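Local coordinates for chitin-binding type-4 domain-containing protein (Photorhabdus laumondii subsp. laumondii, PDB 6T5Z), which probably uses a bound copper ion to cleave chitin oxidatively, as a lytic polysaccharide monooxygenase of family AA10, at residues 35-40 with 52-57; 82-87 with 152-157. One frame throughout, in Å; residues are numbered along the deposited sequence. Where two conformers were deposited one is given.

Interaction 1 (35-40 with 52-57); sequences LEAKKG and ASAGIG
L35 and A54 mark the closest approach of the two backbones, 5.5 Å between their CA atoms, where the start of strand 36-38 runs past a type I' beta turn from S53 to I56. The turn is closed by the backbone bond from I56 N to S53 O, 3.0 Å, and A54 and G55 at its corners both take positive phi. That fold of the chain points the methyl of A54 at the strand. It sits over the L35 peptide and is met by A37 CB at 3.9 Å from A54 CB. The side chain of L35 reaches around the same methyl: with CG anti to the carbonyl carbon (chi1 -76°), its CD2 lies against the turn's backbone, 3.5 Å from S53 O. From the far end of the turn I56 sends its longer branch across to the strand, its CD1 coming to 3.4 Å from E36 O.

The turn belongs to the loop between strands 36-38 and 73-76, which packs on a short strand of the LPMO beta-sandwich by van der Waals contact. Strand 36-38 itself is paired antiparallel with strand 161-172, through backbone bonds such as A37 with A162. The CB of E36 points away from the turn, and its carboxylate lies near the copper site, with OE2 hydrogen-bonded to N161 ND2; on the loop, S53 OG is bonded to D63 OD2.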
loop_
_atom_site.group_PDB
_atom_site.type_symbol
_atom_site.label_atom_id
_atom_site.label_comp_id
_atom_site.label_asym_id
_atom_site.label_seq_id
_atom_site.Cartn_x
_atom_site.Cartn_y
_atom_site.Cartn_z
ATOM N N LEU A 35 -5.496 8.711 -0.257
ATOM C CA LEU A 35 -4.547 8.472 -1.345
ATOM C C LEU A 35 -5.296 7.841 -2.531
ATOM O O LEU A 35 -5.193 6.651 -2.843
ATOM C CB LEU A 35 -3.391 7.621 -0.833
ATOM C CG LEU A 35 -2.395 8.436 0.033
ATOM C CD1 LEU A 35 -1.788 7.574 1.116
ATOM C CD2 LEU A 35 -1.314 8.993 -0.852
ATOM N N GLU A 36 -6.068 8.691 -3.203
ATOM C CA GLU A 36 -6.994 8.280 -4.255
ATOM C C GLU A 36 -6.461 8.697 -5.620
ATOM O O GLU A 36 -6.035 9.840 -5.803
ATOM C CB GLU A 36 -8.374 8.897 -4.028
ATOM C CG GLU A 36 -9.458 8.383 -4.984
ATOM C CD GLU A 36 -10.759 9.134 -4.817
ATOM O OE1 GLU A 36 -10.812 10.029 -3.953
ATOM O OE2 GLU A 36 -11.730 8.846 -5.546
ATOM N N ALA A 37 -6.516 7.782 -6.579
ATOM C CA ALA A 37 -5.987 8.018 -7.917
ATOM C C ALA A 37 -6.676 7.059 -8.876
ATOM O O ALA A 37 -7.479 6.221 -8.468
ATOM C CB ALA A 37 -4.468 7.851 -7.951
ATOM N N LYS A 38 -6.356 7.183 -10.162
ATOM C CA LYS A 38 -6.983 6.307 -11.151
ATOM C C LYS A 38 -6.667 4.840 -10.869
ATOM O O LYS A 38 -5.567 4.497 -10.424
ATOM C CB LYS A 38 -6.519 6.682 -12.558
ATOM C CG LYS A 38 -7.047 8.017 -13.028
ATOM C CD LYS A 38 -8.546 7.992 -13.182
ATOM C CE LYS A 38 -9.082 9.344 -13.620
ATOM N NZ LYS A 38 -8.938 10.334 -12.515
ATOM N N LYS A 39 -7.655 3.974 -11.116
ATOM C CA LYS A 39 -7.479 2.542 -10.914
ATOM C C LYS A 39 -6.596 1.961 -12.018
ATOM O O LYS A 39 -6.181 2.651 -12.954
ATOM C CB LYS A 39 -8.836 1.831 -10.878
ATOM C CG LYS A 39 -9.614 1.901 -12.201
ATOM C CD LYS A 39 -10.938 1.145 -12.164
ATOM C CE LYS A 39 -11.954 1.815 -11.250
ATOM N NZ LYS A 39 -13.322 1.223 -11.448
ATOM N N GLY A 40 -6.301 0.671 -11.909
ATOM C CA GLY A 40 -5.697 -0.056 -13.006
ATOM C C GLY A 40 -4.187 -0.187 -12.978
ATOM O O GLY A 40 -3.597 -0.533 -14.006
ATOM N N ALA A 52 3.721 5.897 -4.246
ATOM C CA ALA A 52 3.381 6.011 -2.830
ATOM C C ALA A 52 2.499 7.220 -2.535
ATOM O O ALA A 52 1.665 7.152 -1.628
ATOM C CB ALA A 52 4.652 6.069 -1.989
ATOM N N SER A 53 2.667 8.317 -3.270
ATOM C CA SER A 53 1.827 9.493 -3.103
ATOM C C SER A 53 0.519 9.417 -3.874
ATOM O O SER A 53 -0.254 10.381 -3.834
ATOM C CB SER A 53 2.575 10.762 -3.538
ATOM O OG SER A 53 3.013 10.650 -4.883
ATOM N N ALA A 54 0.258 8.310 -4.571
ATOM C CA ALA A 54 -0.878 8.199 -5.495
ATOM C C ALA A 54 -0.895 9.346 -6.495
ATOM O O ALA A 54 -1.962 9.783 -6.935
ATOM C CB ALA A 54 -2.219 8.121 -4.749
ATOM N N GLY A 55 0.288 9.834 -6.871
ATOM C CA GLY A 55 0.386 10.942 -7.799
ATOM C C GLY A 55 -0.199 12.254 -7.326
ATOM O O GLY A 55 -0.477 13.125 -8.160
ATOM N N ILE A 56 -0.387 12.433 -6.022
ATOM C CA ILE A 56 -0.940 13.664 -5.457
ATOM C C ILE A 56 0.207 14.494 -4.892
ATOM O O ILE A 56 0.929 14.038 -3.999
ATOM C CB ILE A 56 -1.987 13.355 -4.377
ATOM C CG1 ILE A 56 -3.133 12.531 -4.975
ATOM C CG2 ILE A 56 -2.529 14.636 -3.760
ATOM C CD1 ILE A 56 -3.977 11.835 -3.897
ATOM N N GLY A 57 0.353 15.725 -5.391
ATOM C CA GLY A 57 1.540 16.514 -5.088
ATOM C C GLY A 57 1.788 16.717 -3.603
ATOM O O GLY A 57 2.925 16.594 -3.130
#

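Interaction 2 (82-87 with 152-157); sequences FQWEIM and GVWTIS
Different first torsions bring the two indoles together: W84 has CG anti to its carbonyl carbon, whereas W154 has CG anti to its backbone N (chi1 171°), which carries its ring obliquely across the face of W84 and on toward I86. The benzene half of W84 lies under the start of the W154 side chain. W154 CB stands over that face, 3.6 Å from W84 CH2, in a CH-pi contact. Beyond CB the W154 indole turns its edge to the same ring, an edge-to-face pair with planes at 64° and 5.5 Å between the W84 six-membered and W154 five-membered centroids. The rim of W84 also reaches the backbone of strand 152-156: CZ2 is 4.1 Å from G152 C, which lies near the ring plane.

The side chains of I86 and W154 approach from opposite directions. I86 CD1 sits over one face of the W154 benzene ring, 3.9 Å from the centroid, while CG2 touches W154 CH2 at 3.8 Å. On the other face of W154 lies CD1 of I156, from its own strand, so the indole is sandwiched between two isoleucine methyls.

The backbones are far apart, 10.1 Å between the axes of strands 82-86 and 152-156, which cross at -48°. They belong to the two facing sheets of the LPMO beta-sandwich, and these side chains fill the core between them; W95 joins the cluster, stacking on W154. Each indole N-H is spent outside the pair, W84 NE1 on Y97 OH and W154 NE1 on T92 OG1. The contact is therefore purely apolar and aromatic, with the buried polar N-H groups satisfied and bonds at those nitrogens helping to fix how each ring is turned.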
loop_
_atom_site.group_PDB
_atom_site.type_symbol
_atom_site.label_atom_id
_atom_site.label_comp_id
_atom_site.label_asym_id
_atom_site.label_seq_id
_atom_site.Cartn_x
_atom_site.Cartn_y
_atom_site.Cartn_z
ATOM N N PHE A 82 -4.052 -8.390 5.749
ATOM C CA PHE A 82 -4.108 -6.940 5.638
ATOM C C PHE A 82 -5.462 -6.447 6.126
ATOM O O PHE A 82 -6.503 -6.963 5.708
ATOM C CB PHE A 82 -3.875 -6.494 4.193
ATOM C CG PHE A 82 -2.563 -6.947 3.633
ATOM C CD1 PHE A 82 -2.477 -8.125 2.913
ATOM C CD2 PHE A 82 -1.406 -6.213 3.848
ATOM C CE1 PHE A 82 -1.284 -8.552 2.397
ATOM C CE2 PHE A 82 -0.191 -6.642 3.332
ATOM C CZ PHE A 82 -0.135 -7.815 2.592
ATOM N N GLN A 83 -5.452 -5.440 6.989
ATOM C CA GLN A 83 -6.675 -4.852 7.529
ATOM C C GLN A 83 -6.807 -3.417 7.039
ATOM O O GLN A 83 -5.912 -2.595 7.278
ATOM C CB GLN A 83 -6.687 -4.882 9.056
ATOM C CG GLN A 83 -7.964 -4.333 9.675
ATOM C CD GLN A 83 -7.956 -4.457 11.188
ATOM O OE1 GLN A 83 -8.600 -5.346 11.756
ATOM N NE2 GLN A 83 -7.206 -3.573 11.853
ATOM N N TRP A 84 -7.933 -3.121 6.391
ATOM C CA TRP A 84 -8.300 -1.771 5.986
ATOM C C TRP A 84 -9.323 -1.189 6.950
ATOM O O TRP A 84 -10.282 -1.867 7.328
ATOM C CB TRP A 84 -8.906 -1.751 4.581
ATOM C CG TRP A 84 -7.963 -1.953 3.419
ATOM C CD1 TRP A 84 -7.413 -3.129 2.991
ATOM C CD2 TRP A 84 -7.512 -0.944 2.505
ATOM N NE1 TRP A 84 -6.639 -2.912 1.875
ATOM C CE2 TRP A 84 -6.689 -1.579 1.554
ATOM C CE3 TRP A 84 -7.728 0.440 2.400
ATOM C CZ2 TRP A 84 -6.060 -0.878 0.527
ATOM C CZ3 TRP A 84 -7.110 1.131 1.368
ATOM C CH2 TRP A 84 -6.289 0.472 0.450
ATOM N N GLU A 85 -9.127 0.089 7.311
ATOM C CA GLU A 85 -10.132 0.912 7.976
ATOM C C GLU A 85 -10.822 1.730 6.887
ATOM O O GLU A 85 -10.188 2.557 6.219
ATOM C CB GLU A 85 -9.497 1.817 9.038
ATOM C CG GLU A 85 -8.692 1.076 10.090
ATOM C CD GLU A 85 -9.554 0.388 11.145
ATOM O OE1 GLU A 85 -10.790 0.520 11.097
ATOM O OE2 GLU A 85 -8.992 -0.281 12.044
ATOM N N ILE A 86 -12.106 1.465 6.678
ATOM C CA ILE A 86 -12.867 2.051 5.578
ATOM C C ILE A 86 -13.657 3.221 6.157
ATOM O O ILE A 86 -14.776 3.059 6.655
ATOM C CB ILE A 86 -13.766 1.011 4.921
ATOM C CG1 ILE A 86 -12.917 -0.166 4.433
ATOM C CG2 ILE A 86 -14.604 1.628 3.790
ATOM C CD1 ILE A 86 -11.852 0.228 3.418
ATOM N N MET A 87 -13.067 4.423 6.111
ATOM C CA MET A 87 -13.729 5.586 6.696
ATOM C C MET A 87 -14.972 5.989 5.910
ATOM O O MET A 87 -15.960 6.446 6.493
ATOM C CB MET A 87 -12.759 6.758 6.785
ATOM C CG MET A 87 -11.651 6.558 7.772
ATOM S SD MET A 87 -10.688 8.057 7.882
ATOM C CE MET A 87 -11.835 9.157 8.713
ATOM N N GLY A 152 -0.825 -2.018 -1.428
ATOM C CA GLY A 152 -2.219 -2.400 -1.338
ATOM C C GLY A 152 -3.047 -1.496 -2.225
ATOM O O GLY A 152 -2.845 -0.280 -2.244
ATOM N N VAL A 153 -3.970 -2.097 -2.981
ATOM C CA VAL A 153 -4.840 -1.350 -3.887
ATOM C C VAL A 153 -6.286 -1.737 -3.623
ATOM O O VAL A 153 -6.652 -2.918 -3.708
ATOM C CB VAL A 153 -4.482 -1.580 -5.360
ATOM C CG1 VAL A 153 -5.356 -0.693 -6.265
ATOM C CG2 VAL A 153 -2.990 -1.307 -5.590
ATOM N N TRP A 154 -7.103 -0.739 -3.314
ATOM C CA TRP A 154 -8.535 -0.886 -3.122
ATOM C C TRP A 154 -9.206 -0.220 -4.310
ATOM O O TRP A 154 -9.192 1.008 -4.421
ATOM C CB TRP A 154 -8.959 -0.248 -1.801
ATOM C CG TRP A 154 -10.430 -0.164 -1.614
ATOM C CD1 TRP A 154 -11.376 -1.006 -2.134
ATOM C CD2 TRP A 154 -11.148 0.817 -0.848
ATOM N NE1 TRP A 154 -12.626 -0.610 -1.741
ATOM C CE2 TRP A 154 -12.518 0.497 -0.941
ATOM C CE3 TRP A 154 -10.767 1.923 -0.081
ATOM C CZ2 TRP A 154 -13.513 1.261 -0.318
ATOM C CZ3 TRP A 154 -11.752 2.673 0.545
ATOM C CH2 TRP A 154 -13.103 2.342 0.427
ATOM N N THR A 155 -9.777 -1.028 -5.204
ATOM C CA THR A 155 -10.325 -0.545 -6.465
ATOM C C THR A 155 -11.829 -0.328 -6.307
ATOM O O THR A 155 -12.557 -1.246 -5.903
ATOM C CB THR A 155 -9.996 -1.537 -7.590
ATOM O OG1 THR A 155 -8.568 -1.619 -7.749
ATOM C CG2 THR A 155 -10.634 -1.124 -8.927
ATOM N N ILE A 156 -12.286 0.894 -6.610
ATOM C CA ILE A 156 -13.683 1.288 -6.441
ATOM C C ILE A 156 -14.447 0.966 -7.717
ATOM O O ILE A 156 -14.023 1.351 -8.809
ATOM C CB ILE A 156 -13.794 2.787 -6.114
ATOM C CG1 ILE A 156 -12.889 3.180 -4.939
ATOM C CG2 ILE A 156 -15.252 3.156 -5.823
ATOM C CD1 ILE A 156 -13.155 2.398 -3.674
ATOM N N SER A 157 -15.596 0.290 -7.579
ATOM C CA SER A 157 -16.290 -0.225 -8.759
ATOM C C SER A 157 -17.116 0.836 -9.478
ATOM O O SER A 157 -17.323 0.728 -10.697
ATOM C CB SER A 157 -17.191 -1.402 -8.373
ATOM O OG SER A 157 -18.295 -0.954 -7.612
#

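In the fold
Interaction 1 and interaction 2 lie about 13 Å apart, centre to centre, and both reach the sheet that includes strands 36-38 and 148-156. They touch directly through K39 of segment 35-40: its NZ is 2.7 Å from I156 O, a probable hydrogen bond, and its CD packs on T155 CG2 at 4.0 Å. Both also border the copper site formed by H1 and H90. The E36 side chain of interaction 1 comes within about 5 Å of the copper, nearest atoms, and so does the W154 side chain of interaction 2. One thus brings a carboxylate and the other an indole to the surroundings of the metal, consistent with roles in its second coordination sphere.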